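Side-chain contact in immunity protein 52 domain-containing protein (Burkholderia pseudomallei K96243, PDB 4RHO), which is of unknown function but is probably an immunity protein that protects the bacterium against a toxin: residues 20-25 with 156-161. Sequence-based numbering, arbitrary orientation.
Sequences MEIKAM and TTIVAA
Ile-158 extends from its helix toward strand 20-26 with two methyl groups, shared between Ile-22 and Ala-24. Its delta methyl CD1 meets the branch methyl CG2 of Ile-22 at 3.7 Å, so that the end of Ile-158 lands on the short branch of its partner, the two side chains meeting at a slant. The second touch is made by the branch methyl of Ile-158: CG2 stands 4.1 Å from CB of Ala-24, a looser contact. This division follows from the torsions of Ile-158. CG2 lies anti to the backbone N while CG1 sits beside it (chi1 -65°), and the extended outer bond (chi2 168°) carries CD1 onward to Ile-22. Ile-22 has a similar first torsion, which sets its contacting CG2 anti to the backbone N. Such packing of a helix on a sheet face exploits the alternation of a strand: Ile-22 and Ala-24, two positions apart, both point at the helix, whereas Lys-23 between them points away. Here the strand is a central one of an antiparallel sheet flanked by helices, with 133-140 and 166-171 as its neighbours, and helix 148-162 leads through a short connection into the latter. The CA atoms of Ala-24 and Ile-158 are 8.0 Å apart, the nearest such pair between the two segments, consistent with the small alanine side chain. Phe-135 and Val-46 also touch Ile-158, while Val-167 touches both Ile-22 and Ala-24, within the buried core.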
HETATM    1  N   MSE A  20       3.410   0.610   9.720  1.00 45.06           N
HETATM    2  CA  MSE A  20       2.241   1.009   8.913  1.00 42.69           C
HETATM    3  C   MSE A  20       2.193   0.207   7.587  1.00 45.10           C
HETATM    4  O   MSE A  20       3.235  -0.004   6.953  1.00 44.55           O
HETATM    5  CB  MSE A  20       2.300   2.536   8.622  1.00 44.52           C
HETATM    6  CG  MSE A  20       1.040   3.091   7.934  1.00 50.16           C
HETATM    7 SE   MSE A  20      -0.601   2.877   8.994  0.75 57.43          SE
HETATM    8  CE  MSE A  20       0.025   3.537  10.658  1.00 55.48           C
ATOM      9  N   GLU A  21       0.996  -0.241   7.178  1.00 39.78           N
ATOM     10  CA  GLU A  21       0.861  -1.033   5.960  1.00 38.20           C
ATOM     11  C   GLU A  21      -0.297  -0.519   5.093  1.00 39.44           C
ATOM     12  O   GLU A  21      -1.423  -0.380   5.580  1.00 39.25           O
ATOM     13  CB  GLU A  21       0.661  -2.518   6.302  1.00 39.97           C
ATOM     14  CG  GLU A  21       0.827  -3.447   5.108  1.00 51.41           C
ATOM     15  CD  GLU A  21       0.743  -4.929   5.435  1.00 79.42           C
ATOM     16  OE1 GLU A  21       0.229  -5.273   6.528  1.00 82.74           O
ATOM     17  OE2 GLU A  21       1.159  -5.749   4.584  1.00 65.72           O
ATOM     18  N   ILE A  22      -0.010  -0.218   3.806  1.00 33.75           N
ATOM     19  CA  ILE A  22      -1.023   0.247   2.847  1.00 31.43           C
ATOM     20  C   ILE A  22      -1.224  -0.827   1.765  1.00 33.70           C
ATOM     21  O   ILE A  22      -0.310  -1.093   0.983  1.00 33.91           O
ATOM     22  CB  ILE A  22      -0.622   1.625   2.224  1.00 33.80           C
ATOM     23  CG1 ILE A  22      -0.075   2.595   3.302  1.00 35.01           C
ATOM     24  CG2 ILE A  22      -1.796   2.239   1.468  1.00 32.47           C
ATOM     25  CD1 ILE A  22       0.565   3.844   2.741  1.00 40.30           C
ATOM     26  N   LYS A  23      -2.383  -1.500   1.782  1.00 28.42           N
ATOM     27  CA  LYS A  23      -2.651  -2.607   0.868  1.00 28.05           C
ATOM     28  C   LYS A  23      -3.758  -2.244  -0.102  1.00 30.75           C
ATOM     29  O   LYS A  23      -4.843  -1.853   0.324  1.00 29.61           O
ATOM     30  CB  LYS A  23      -3.026  -3.880   1.655  1.00 31.72           C
ATOM     31  CG  LYS A  23      -1.911  -4.385   2.580  1.00 47.13           C
ATOM     32  CD  LYS A  23      -2.384  -5.546   3.482  1.00 58.84           C
ATOM     33  CE  LYS A  23      -3.362  -5.090   4.550  1.00 67.97           C
ATOM     34  NZ  LYS A  23      -3.772  -6.212   5.434  1.00 77.64           N
ATOM     35  N   ALA A  24      -3.498  -2.389  -1.417  1.00 26.82           N
ATOM     36  CA  ALA A  24      -4.483  -2.046  -2.438  1.00 26.00           C
ATOM     37  C   ALA A  24      -4.811  -3.249  -3.335  1.00 29.68           C
ATOM     38  O   ALA A  24      -3.933  -4.056  -3.639  1.00 29.00           O
ATOM     39  CB  ALA A  24      -3.977  -0.893  -3.281  1.00 26.35           C
HETATM   40  N   MSE A  25      -6.084  -3.371  -3.743  1.00 25.43           N
HETATM   41  CA  MSE A  25      -6.517  -4.395  -4.694  1.00 24.27           C
HETATM   42  C   MSE A  25      -7.049  -3.732  -5.949  1.00 28.23           C
HETATM   43  O   MSE A  25      -7.898  -2.836  -5.859  1.00 26.92           O
HETATM   44  CB  MSE A  25      -7.586  -5.299  -4.074  1.00 26.33           C
HETATM   45  CG  MSE A  25      -7.128  -6.004  -2.809  1.00 32.57           C
HETATM   46 SE   MSE A  25      -8.583  -6.952  -1.921  0.75 39.68          SE
HETATM   47  CE  MSE A  25      -8.791  -8.402  -3.144  1.00 36.64           C
ATOM     48  N   THR A 156      -3.780   8.772  -1.938  1.00 23.87           N
ATOM     49  CA  THR A 156      -4.278   9.402  -3.165  0.67 23.29           C
ATOM     50  C   THR A 156      -3.326   9.116  -4.340  1.00 28.05           C
ATOM     51  O   THR A 156      -3.784   8.869  -5.458  1.00 28.64           O
ATOM     52  CB  THR A 156      -4.458  10.903  -2.949  0.67 23.44           C
ATOM     53  OG1 THR A 156      -5.271  11.106  -1.795  0.67 18.37           O
ATOM     54  CG2 THR A 156      -5.083  11.600  -4.166  0.67 19.42           C
ATOM     55  N   THR A 157      -1.997   9.146  -4.083  1.00 23.90           N
ATOM     56  CA  THR A 157      -1.007   8.847  -5.123  1.00 24.25           C
ATOM     57  C   THR A 157      -1.165   7.385  -5.597  1.00 26.89           C
ATOM     58  O   THR A 157      -1.100   7.119  -6.792  1.00 26.74           O
ATOM     59  CB  THR A 157       0.414   9.119  -4.603  1.00 32.25           C
ATOM     60  OG1 THR A 157       0.481  10.457  -4.120  1.00 35.64           O
ATOM     61  CG2 THR A 157       1.475   8.899  -5.673  1.00 26.81           C
ATOM     62  N   ILE A 158      -1.440   6.451  -4.647  1.00 22.91           N
ATOM     63  CA  ILE A 158      -1.643   5.027  -4.970  1.00 22.50           C
ATOM     64  C   ILE A 158      -2.953   4.843  -5.778  1.00 26.43           C
ATOM     65  O   ILE A 158      -2.994   4.037  -6.718  1.00 25.00           O
ATOM     66  CB  ILE A 158      -1.645   4.166  -3.670  1.00 24.64           C
ATOM     67  CG1 ILE A 158      -0.252   4.208  -2.982  1.00 24.80           C
ATOM     68  CG2 ILE A 158      -2.074   2.717  -3.970  1.00 24.97           C
ATOM     69  CD1 ILE A 158      -0.223   3.627  -1.539  1.00 27.71           C
ATOM     70  N   VAL A 159      -4.000   5.628  -5.438  1.00 23.42           N
ATOM     71  CA  VAL A 159      -5.277   5.594  -6.156  1.00 23.35           C
ATOM     72  C   VAL A 159      -5.077   6.052  -7.609  1.00 28.81           C
ATOM     73  O   VAL A 159      -5.594   5.419  -8.527  1.00 29.76           O
ATOM     74  CB  VAL A 159      -6.361   6.452  -5.438  1.00 26.34           C
ATOM     75  CG1 VAL A 159      -7.554   6.717  -6.357  1.00 26.11           C
ATOM     76  CG2 VAL A 159      -6.808   5.787  -4.142  1.00 25.10           C
ATOM     77  N   ALA A 160      -4.274   7.112  -7.814  1.00 25.75           N
ATOM     78  CA  ALA A 160      -4.007   7.647  -9.156  1.00 26.22           C
ATOM     79  C   ALA A 160      -3.111   6.696  -9.976  1.00 30.73           C
ATOM     80  O   ALA A 160      -3.220   6.656 -11.195  1.00 31.12           O
ATOM     81  CB  ALA A 160      -3.350   9.018  -9.051  1.00 27.14           C
ATOM     82  N   ALA A 161      -2.240   5.922  -9.296  1.00 27.42           N
ATOM     83  CA  ALA A 161      -1.269   5.054  -9.974  1.00 27.56           C
ATOM     84  C   ALA A 161      -1.847   3.650 -10.293  1.00 30.75           C
ATOM     85  O   ALA A 161      -1.368   2.991 -11.218  1.00 30.54           O
ATOM     86  CB  ALA A 161      -0.017   4.910  -9.125  1.00 27.97           C
TER